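Local coordinates for protein glycoside hydrolase, family 11\:clostridium cellulosome enzyme, dockerin type i\:polysaccharide (Clostridium thermocellum, PDB 2C71) that probably removes acetyl groups from xylan during plant cell-wall breakdown, acting as a metal-dependent acetyl xylan esterase of carbohydrate esterase family 4, at residues D25-Y30 and E166-I171; T111-V116 and S199-Y204; A141-V146 and I172-S177. All coordinates share one frame; numbering follows the deposited sequence. Where two conformers were deposited one is given.

Contact 1: residues D25-Y30 and E166-I171; sequences DKLDKY and EALDII
Lys-26 and Leu-168 lie where helices 25-30 and 166-171 come nearest, their CA atoms 7.0 Å apart. The two segments run almost side by side in the same direction, with axes 9.9 Å apart at an angle of 25°, a spacing that leaves room for side chains of moderate size between them. On the inner side the apolar part of the contact is small: Leu-168 CD1 sits 4.0 Å from Lys-26 CB and more loosely against Leu-27 CD2. Lysine suits this position because its aliphatic base covers the leucine while its charged end can reach the surface.

There Asp-169 gathers three donors from one helix. Lys-26 turns back at chi2 (-62°), which swings its ammonium group across the carboxylate; NZ meets OD2 of Asp-169 at 2.8 Å on the syn side, close to the carboxylate plane. OD1 of Asp-169 takes two bonds. Tyr-30 OH approaches it at 2.7 Å from the anti side, and Lys-29 NZ, at the end of an extended chain, comes at 3.1 Å from above the carboxylate plane. OD1 also lies at the edge of the Tyr-30 ring, whose plane is turned 66° from the carboxylate. With both oxygens engaged, the carboxylate is fixed in rotation, and the two ammonium groups probably stabilise its negative charge. In the Glu-166 conformer given, a water links its OE2 to Lys-26 NZ; a second conformer was modelled, so this bridge may be only part-time.

Beneath the polar network, Leu-27 and Leu-168 both rest on Leu-9 of strand 6-12, so the pair of helices lies against the parallel sheet. Helix 164-177 is flanked by helix 17-30 here and, through Ile-170 and Ile-171, by helix 135-145.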
loop_
_atom_site.group_PDB
_atom_site.type_symbol
_atom_site.label_atom_id
_atom_site.label_comp_id
_atom_site.label_asym_id
_atom_site.label_seq_id
_atom_site.Cartn_x
_atom_site.Cartn_y
_atom_site.Cartn_z
ATOM N N ASP A 25 2.927 8.518 12.241
ATOM C CA ASP A 25 2.513 9.175 13.500
ATOM C C ASP A 25 1.020 9.041 13.716
ATOM O O ASP A 25 0.592 8.845 14.857
ATOM C CB ASP A 25 2.944 10.613 13.526
ATOM C CG ASP A 25 4.452 10.815 13.675
ATOM O OD1 ASP A 25 5.198 9.917 14.010
ATOM O OD2 ASP A 25 4.875 12.013 13.523
ATOM N N LYS A 26 0.186 9.216 12.676
ATOM C CA LYS A 26 -1.259 9.023 12.809
ATOM C C LYS A 26 -1.579 7.581 13.174
ATOM O O LYS A 26 -2.445 7.306 14.005
ATOM C CB LYS A 26 -1.997 9.379 11.518
ATOM C CG LYS A 26 -1.927 10.820 11.085
ATOM C CD LYS A 26 -2.547 11.803 12.061
ATOM C CE LYS A 26 -2.392 13.210 11.566
ATOM N NZ LYS A 26 -2.881 14.202 12.471
ATOM N N LEU A 27 -0.922 6.632 12.515
ATOM C CA LEU A 27 -1.187 5.217 12.791
ATOM C C LEU A 27 -0.800 4.870 14.214
ATOM O O LEU A 27 -1.490 4.068 14.888
ATOM C CB LEU A 27 -0.500 4.326 11.780
ATOM C CG LEU A 27 -0.906 4.604 10.317
ATOM C CD1 LEU A 27 -0.016 3.736 9.386
ATOM C CD2 LEU A 27 -2.360 4.371 10.061
ATOM N N ASP A 28 0.253 5.466 14.748
ATOM C CA ASP A 28 0.612 5.266 16.157
ATOM C C ASP A 28 -0.475 5.853 17.056
ATOM O O ASP A 28 -0.836 5.243 18.081
ATOM C CB ASP A 28 1.964 5.940 16.498
ATOM C CG ASP A 28 3.207 5.238 15.965
ATOM O OD1 ASP A 28 3.139 4.035 15.642
ATOM O OD2 ASP A 28 4.269 5.936 15.930
ATOM N N LYS A 29 -0.948 7.058 16.752
ATOM C CA LYS A 29 -1.960 7.716 17.571
ATOM C C LYS A 29 -3.184 6.856 17.753
ATOM O O LYS A 29 -3.763 6.786 18.840
ATOM C CB LYS A 29 -2.336 9.064 16.939
ATOM C CG LYS A 29 -3.382 9.897 17.618
ATOM C CD LYS A 29 -3.716 11.149 16.614
ATOM C CE LYS A 29 -4.693 12.107 17.138
ATOM N NZ LYS A 29 -4.818 13.248 16.202
ATOM N N TYR A 30 -3.598 6.187 16.681
ATOM C CA TYR A 30 -4.813 5.351 16.681
ATOM C C TYR A 30 -4.550 3.865 16.886
ATOM O O TYR A 30 -5.476 3.068 16.911
ATOM C CB TYR A 30 -5.600 5.573 15.373
ATOM C CG TYR A 30 -6.080 6.963 15.241
ATOM C CD1 TYR A 30 -7.054 7.409 16.094
ATOM C CD2 TYR A 30 -5.594 7.851 14.266
ATOM C CE1 TYR A 30 -7.494 8.728 16.030
ATOM C CE2 TYR A 30 -6.045 9.157 14.189
ATOM C CZ TYR A 30 -7.001 9.602 15.078
ATOM O OH TYR A 30 -7.477 10.899 15.067
ATOM N N GLU A 166 -3.953 13.994 7.617
ATOM C CA GLU A 166 -5.095 14.631 8.269
ATOM C C GLU A 166 -6.410 13.925 7.931
ATOM O O GLU A 166 -7.328 13.845 8.769
ATOM C CB GLU A 166 -5.082 16.120 7.901
ATOM C CG GLU A 166 -3.901 16.884 8.527
ATOM C CD GLU A 166 -2.501 16.511 8.016
ATOM O OE1 GLU A 166 -2.272 16.303 6.796
ATOM O OE2 GLU A 166 -1.604 16.423 8.889
ATOM N N ALA A 167 -6.531 13.374 6.728
ATOM C CA ALA A 167 -7.710 12.589 6.376
ATOM C C ALA A 167 -7.879 11.415 7.323
ATOM O O ALA A 167 -9.010 10.998 7.615
ATOM C CB ALA A 167 -7.640 12.133 4.944
ATOM N N LEU A 168 -6.773 10.824 7.786
ATOM C CA LEU A 168 -6.839 9.667 8.675
ATOM C C LEU A 168 -7.495 10.009 10.026
ATOM O O LEU A 168 -8.057 9.120 10.656
ATOM C CB LEU A 168 -5.446 9.071 8.914
ATOM C CG LEU A 168 -4.741 8.570 7.646
ATOM C CD1 LEU A 168 -3.327 8.090 8.001
ATOM C CD2 LEU A 168 -5.505 7.441 7.001
ATOM N N ASP A 169 -7.413 11.274 10.437
ATOM C CA ASP A 169 -8.127 11.711 11.666
ATOM C C ASP A 169 -9.621 11.611 11.580
ATOM O O ASP A 169 -10.274 11.635 12.633
ATOM C CB ASP A 169 -7.750 13.141 12.067
ATOM C CG ASP A 169 -6.345 13.248 12.602
ATOM O OD1 ASP A 169 -5.937 12.420 13.466
ATOM O OD2 ASP A 169 -5.640 14.188 12.173
ATOM N N ILE A 170 -10.190 11.548 10.365
ATOM C CA ILE A 170 -11.598 11.290 10.132
ATOM C C ILE A 170 -11.818 9.820 9.804
ATOM O O ILE A 170 -12.704 9.169 10.374
ATOM C CB ILE A 170 -12.163 12.193 9.038
ATOM C CG1 ILE A 170 -12.026 13.653 9.429
ATOM C CG2 ILE A 170 -13.596 11.831 8.713
ATOM C CD1 ILE A 170 -12.228 14.618 8.264
ATOM N N ILE A 171 -11.047 9.279 8.855
ATOM C CA ILE A 171 -11.248 7.895 8.414
ATOM C C ILE A 171 -11.199 6.906 9.557
ATOM O O ILE A 171 -12.073 6.024 9.645
ATOM C CB ILE A 171 -10.198 7.529 7.337
ATOM C CG1 ILE A 171 -10.404 8.361 6.049
ATOM C CG2 ILE A 171 -10.236 6.051 7.036
ATOM C CD1 ILE A 171 -9.202 8.343 5.124
HETATM O O HOH W 1 -1.870 16.664 11.643
#

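Contact 2: residues T111-V116 and S199-Y204; sequences TLFNNV and SVKRMY
Phe-113 and Lys-201 join a helix of the NodB-type polysaccharide deacetylase fold to the irregular chain that follows helix 185-192. Their CA atoms are 5.9 Å apart, the nearest pair between segments 111-116 and 199-204.

The hydrogen bonding rests on the lysine. Its chain bends at chi2, an unusual -20°, and then reaches back to the helix, where NZ of Lys-201 donates to O of Phe-113 at 2.8 Å, tilted 25° from the carbonyl plane. NZ also bonds to O of Pro-198, while O of Val-116, though nearby, is badly angled for a bond. A long, flexible cation suits this place because carbonyls late in a short helix commonly lack amide partners, and the helix dipole may add a little negative potential.

The aromatic contacts are made by the Phe-113 ring, which lies flat against the peptide leaving Lys-201: O of Lys-201 stands 3.6 Å above the ring plane, over its centre. The backbone N of Met-203 meets the ring at its edge, 3.9 Å from CZ of Phe-113. A stack with Phe-120 carries the packing into strand 119-120, and the backbone of Tyr-204 is hydrogen-bonded to that of Phe-120.

Apolar packing is slight: CD of Lys-201 passes 3.9 Å from both CB and the ring carbon CD1 of Phe-113.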
loop_
_atom_site.group_PDB
_atom_site.type_symbol
_atom_site.label_atom_id
_atom_site.label_comp_id
_atom_site.label_asym_id
_atom_site.label_seq_id
_atom_site.Cartn_x
_atom_site.Cartn_y
_atom_site.Cartn_z
ATOM N N THR A 111 1.602 -10.168 -19.687
ATOM C CA THR A 111 3.036 -10.258 -19.456
ATOM C C THR A 111 3.410 -9.854 -18.037
ATOM O O THR A 111 4.259 -10.473 -17.403
ATOM C CB THR A 111 3.792 -9.434 -20.525
ATOM O OG1 THR A 111 3.471 -9.947 -21.822
ATOM C CG2 THR A 111 5.291 -9.497 -20.332
ATOM N N LEU A 112 2.801 -8.788 -17.538
ATOM C CA LEU A 112 3.087 -8.363 -16.159
ATOM C C LEU A 112 2.681 -9.456 -15.175
ATOM O O LEU A 112 3.453 -9.849 -14.284
ATOM C CB LEU A 112 2.457 -7.008 -15.866
ATOM C CG LEU A 112 2.852 -6.373 -14.529
ATOM C CD1 LEU A 112 4.363 -6.118 -14.470
ATOM C CD2 LEU A 112 2.042 -5.106 -14.312
ATOM N N PHE A 113 1.443 -9.953 -15.303
ATOM C CA PHE A 113 0.980 -11.022 -14.435
ATOM C C PHE A 113 1.890 -12.223 -14.501
ATOM O O PHE A 113 2.179 -12.858 -13.497
ATOM C CB PHE A 113 -0.445 -11.462 -14.798
ATOM C CG PHE A 113 -1.516 -10.627 -14.149
ATOM C CD1 PHE A 113 -1.700 -10.664 -12.736
ATOM C CD2 PHE A 113 -2.363 -9.837 -14.892
ATOM C CE1 PHE A 113 -2.706 -9.939 -12.170
ATOM C CE2 PHE A 113 -3.384 -9.126 -14.301
ATOM C CZ PHE A 113 -3.545 -9.189 -12.906
ATOM N N ASN A 114 2.389 -12.584 -15.702
ATOM C CA ASN A 114 3.229 -13.773 -15.936
ATOM C C ASN A 114 4.573 -13.672 -15.295
ATOM O O ASN A 114 5.240 -14.687 -15.115
ATOM C CB ASN A 114 3.480 -14.065 -17.423
ATOM C CG ASN A 114 3.779 -15.513 -17.688
ATOM O OD1 ASN A 114 3.130 -16.388 -17.140
ATOM N ND2 ASN A 114 4.795 -15.767 -18.498
ATOM N N ASN A 115 5.053 -12.443 -15.046
ATOM C CA ASN A 115 6.434 -12.238 -14.637
ATOM C C ASN A 115 6.590 -11.676 -13.232
ATOM O O ASN A 115 7.718 -11.334 -12.847
ATOM C CB ASN A 115 7.145 -11.387 -15.691
ATOM C CG ASN A 115 7.429 -12.178 -16.939
ATOM O OD1 ASN A 115 8.350 -13.012 -16.960
ATOM N ND2 ASN A 115 6.614 -11.974 -17.937
ATOM N N VAL A 116 5.505 -11.600 -12.473
ATOM C CA VAL A 116 5.538 -11.167 -11.074
ATOM C C VAL A 116 4.848 -12.246 -10.216
ATOM O O VAL A 116 3.642 -12.458 -10.301
ATOM C CB VAL A 116 4.866 -9.809 -10.885
ATOM C CG1 VAL A 116 4.980 -9.359 -9.397
ATOM C CG2 VAL A 116 5.427 -8.717 -11.801
ATOM N N SER A 199 -0.205 -17.510 -7.604
ATOM C CA SER A 199 -0.640 -18.184 -8.823
ATOM C C SER A 199 -1.996 -17.661 -9.285
ATOM O O SER A 199 -2.440 -17.955 -10.395
ATOM C CB SER A 199 -0.706 -19.697 -8.604
ATOM O OG SER A 199 -1.911 -20.067 -7.958
ATOM N N VAL A 200 -2.648 -16.881 -8.430
ATOM C CA VAL A 200 -3.836 -16.134 -8.829
ATOM C C VAL A 200 -3.469 -14.919 -9.676
ATOM O O VAL A 200 -2.866 -13.966 -9.185
ATOM C CB VAL A 200 -4.649 -15.669 -7.606
ATOM C CG1 VAL A 200 -5.818 -14.802 -8.046
ATOM C CG2 VAL A 200 -5.137 -16.869 -6.809
ATOM N N LYS A 201 -3.839 -14.959 -10.953
ATOM C CA LYS A 201 -3.484 -13.900 -11.889
ATOM C C LYS A 201 -4.618 -12.887 -12.035
ATOM O O LYS A 201 -5.071 -12.603 -13.144
ATOM C CB LYS A 201 -3.122 -14.487 -13.254
ATOM C CG LYS A 201 -1.697 -15.008 -13.346
ATOM C CD LYS A 201 -0.818 -14.406 -12.262
ATOM C CE LYS A 201 0.458 -15.211 -12.074
ATOM N NZ LYS A 201 1.476 -14.464 -11.286
ATOM N N ARG A 202 -5.067 -12.348 -10.907
ATOM C CA ARG A 202 -6.116 -11.367 -10.896
ATOM C C ARG A 202 -5.757 -10.302 -9.864
ATOM O O ARG A 202 -5.064 -10.560 -8.887
ATOM C CB ARG A 202 -7.408 -12.031 -10.535
ATOM C CG ARG A 202 -7.769 -13.129 -11.553
ATOM C CD ARG A 202 -8.905 -13.945 -11.159
ATOM N NE ARG A 202 -10.080 -13.118 -11.176
ATOM C CZ ARG A 202 -11.243 -13.491 -10.662
ATOM N NH1 ARG A 202 -11.365 -14.679 -10.081
ATOM N NH2 ARG A 202 -12.286 -12.665 -10.708
ATOM N N MET A 203 -6.206 -9.087 -10.124
ATOM C CA MET A 203 -5.959 -7.971 -9.192
ATOM C C MET A 203 -7.062 -7.902 -8.140
ATOM O O MET A 203 -8.247 -7.842 -8.456
ATOM C CB MET A 203 -5.772 -6.602 -9.880
ATOM C CG MET A 203 -5.200 -5.492 -8.918
ATOM S SD MET A 203 -4.189 -4.298 -9.732
ATOM C CE MET A 203 -5.264 -3.725 -11.028
ATOM N N TYR A 204 -6.653 -7.916 -6.876
ATOM C CA TYR A 204 -7.603 -7.823 -5.753
ATOM C C TYR A 204 -7.835 -6.380 -5.414
ATOM O O TYR A 204 -6.912 -5.644 -5.026
ATOM C CB TYR A 204 -7.046 -8.489 -4.521
ATOM C CG TYR A 204 -6.950 -9.983 -4.590
ATOM C CD1 TYR A 204 -5.911 -10.625 -5.251
ATOM C CD2 TYR A 204 -7.911 -10.787 -3.943
ATOM C CE1 TYR A 204 -5.800 -11.995 -5.285
ATOM C CE2 TYR A 204 -7.787 -12.157 -3.949
ATOM C CZ TYR A 204 -6.744 -12.758 -4.649
ATOM O OH TYR A 204 -6.628 -14.148 -4.672
#

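Contact 3: residues A141-V146 and I172-S177; sequences AVINGV and IPTLKS
Ile-143 and Leu-175 mark the closest backbone approach of two successive helices of the deacetylase β/α fold, segments 141-145 and 172-177, which run parallel within 15°, with strand 151-155 between them along the chain. Branched side chains, mostly aliphatic, fill the gap, as suits a buried seam between helices with axes 10.3 Å apart.

The packing is close at two places. On the sheet side, CG2 of Val-146 and CD2 of Leu-175 meet tip to tip at 3.6 Å, a closeness that holds for the Val-146 conformer given and is uncertain for its alternate. Val-142 and Val-146 also touch Ile-152 of the strand. Between the two places the seam is looser: CG1 of Ile-143 lies 4.3 Å from CD2 of Leu-175, and Val-142 is more distant still.

The second close place is on the partly exposed side, where Thr-174 crosses Ile-143 at about a right angle. Threonine serves both environments: its chi1 of -66° sends OG1 back to the carbonyl of Ile-170 in its own helix, satisfying the polar end, and turns CG2 to the isoleucine. That Thr-174 methyl lies 3.8 Å from Ile-143 CG2, and Thr-174 CB is 3.7 Å from Ile-143 CD1.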
loop_
_atom_site.group_PDB
_atom_site.type_symbol
_atom_site.label_atom_id
_atom_site.label_comp_id
_atom_site.label_asym_id
_atom_site.label_seq_id
_atom_site.Cartn_x
_atom_site.Cartn_y
_atom_site.Cartn_z
ATOM N N ALA A 141 -14.353 10.321 0.641
ATOM C CA ALA A 141 -14.206 9.394 -0.476
ATOM C C ALA A 141 -13.972 7.971 0.018
ATOM O O ALA A 141 -14.533 7.017 -0.520
ATOM C CB ALA A 141 -13.068 9.835 -1.385
ATOM N N VAL A 142 -13.142 7.836 1.047
ATOM C CA VAL A 142 -12.865 6.535 1.642
ATOM C C VAL A 142 -14.084 5.994 2.382
ATOM O O VAL A 142 -14.515 4.866 2.145
ATOM C CB VAL A 142 -11.673 6.601 2.615
ATOM C CG1 VAL A 142 -11.533 5.288 3.372
ATOM C CG2 VAL A 142 -10.392 6.929 1.864
ATOM N N ILE A 143 -14.636 6.807 3.277
ATOM C CA ILE A 143 -15.706 6.341 4.194
ATOM C C ILE A 143 -16.945 5.916 3.430
ATOM O O ILE A 143 -17.600 4.943 3.816
ATOM C CB ILE A 143 -15.998 7.423 5.205
ATOM C CG1 ILE A 143 -14.822 7.600 6.175
ATOM C CG2 ILE A 143 -17.402 7.249 5.852
ATOM C CD1 ILE A 143 -14.860 8.913 6.892
ATOM N N ASN A 144 -17.296 6.615 2.369
ATOM C CA ASN A 144 -18.476 6.264 1.597
ATOM C C ASN A 144 -18.283 5.109 0.649
ATOM O O ASN A 144 -19.261 4.556 0.212
ATOM C CB ASN A 144 -19.060 7.550 0.955
ATOM C CG ASN A 144 -19.588 8.528 2.000
ATOM O OD1 ASN A 144 -20.666 8.268 2.637
ATOM N ND2 ASN A 144 -18.918 9.629 2.194
ATOM N N GLY A 145 -17.054 4.708 0.357
ATOM C CA GLY A 145 -16.744 3.627 -0.551
ATOM C C GLY A 145 -16.444 2.306 0.106
ATOM O O GLY A 145 -16.540 1.287 -0.549
ATOM N N VAL A 146 -16.051 2.317 1.366
ATOM C CA VAL A 146 -15.638 1.069 1.972
ATOM C C VAL A 146 -16.821 0.132 2.218
ATOM O O VAL A 146 -17.946 0.528 2.481
ATOM C CB VAL A 146 -14.881 1.246 3.292
ATOM C CG1 VAL A 146 -13.493 1.860 3.094
ATOM C CG2 VAL A 146 -15.689 1.916 4.302
ATOM N N ILE A 172 -10.136 6.958 10.355
ATOM C CA ILE A 172 -9.931 5.903 11.356
ATOM C C ILE A 172 -11.059 5.926 12.416
ATOM O O ILE A 172 -11.710 4.902 12.642
ATOM C CB ILE A 172 -8.493 5.891 11.874
ATOM C CG1 ILE A 172 -7.548 5.441 10.764
ATOM C CG2 ILE A 172 -8.426 4.955 13.112
ATOM C CD1 ILE A 172 -6.076 5.674 11.065
ATOM N N PRO A 173 -11.320 7.075 13.055
ATOM C CA PRO A 173 -12.431 7.070 14.047
ATOM C C PRO A 173 -13.779 6.708 13.440
ATOM O O PRO A 173 -14.572 5.997 14.059
ATOM C CB PRO A 173 -12.373 8.475 14.618
ATOM C CG PRO A 173 -10.964 8.941 14.410
ATOM C CD PRO A 173 -10.566 8.343 13.111
ATOM N N THR A 174 -14.070 7.199 12.223
ATOM C CA THR A 174 -15.373 6.941 11.632
ATOM C C THR A 174 -15.535 5.455 11.350
ATOM O O THR A 174 -16.563 4.859 11.718
ATOM C CB THR A 174 -15.594 7.713 10.322
ATOM O OG1 THR A 174 -15.638 9.105 10.599
ATOM C CG2 THR A 174 -16.894 7.300 9.624
ATOM N N LEU A 175 -14.552 4.829 10.726
ATOM C CA LEU A 175 -14.726 3.424 10.411
ATOM C C LEU A 175 -14.715 2.571 11.696
ATOM O O LEU A 175 -15.478 1.611 11.796
ATOM C CB LEU A 175 -13.688 2.957 9.392
ATOM C CG LEU A 175 -13.801 3.617 8.017
ATOM C CD1 LEU A 175 -12.815 2.994 7.017
ATOM C CD2 LEU A 175 -15.275 3.575 7.480
ATOM N N LYS A 176 -13.895 2.920 12.685
ATOM C CA LYS A 176 -13.982 2.171 13.951
ATOM C C LYS A 176 -15.389 2.269 14.539
ATOM O O LYS A 176 -15.921 1.288 15.072
ATOM C CB LYS A 176 -12.955 2.657 14.965
ATOM C CG LYS A 176 -11.555 2.181 14.669
ATOM C CD LYS A 176 -10.642 2.552 15.815
ATOM C CE LYS A 176 -9.209 2.133 15.618
ATOM N NZ LYS A 176 -8.447 2.233 16.918
ATOM N N SER A 177 -15.987 3.452 14.440
ATOM C CA SER A 177 -17.293 3.619 15.118
ATOM C C SER A 177 -18.355 2.834 14.317
ATOM O O SER A 177 -19.388 2.484 14.888
ATOM C CB SER A 177 -17.598 5.113 15.217
ATOM O OG SER A 177 -16.678 5.772 16.095
#

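In the fold
From the N terminus, strand 6-12 leads into helix 17-30, where segment 25-30 meets 166-171 in contact 1, closing a loop of 135 residues. Segment 111-116 opens inside that loop but finds its partner only near the C terminus, so contacts 1 and 2 cross. Contact 3 begins at 141-146 and closes at 172-177: it crosses contact 1 and is nested within the loop of contact 2. Contacts 1 and 3 share helix 164-177 and touch, with Lys-176 NZ probably bonding to Tyr-30 O, making one row of three helices. Contact 2 lies across the chain's centre, about 32 Å from contact 1 between centres, and ties the chain after helix 185-192 to helix 110-115.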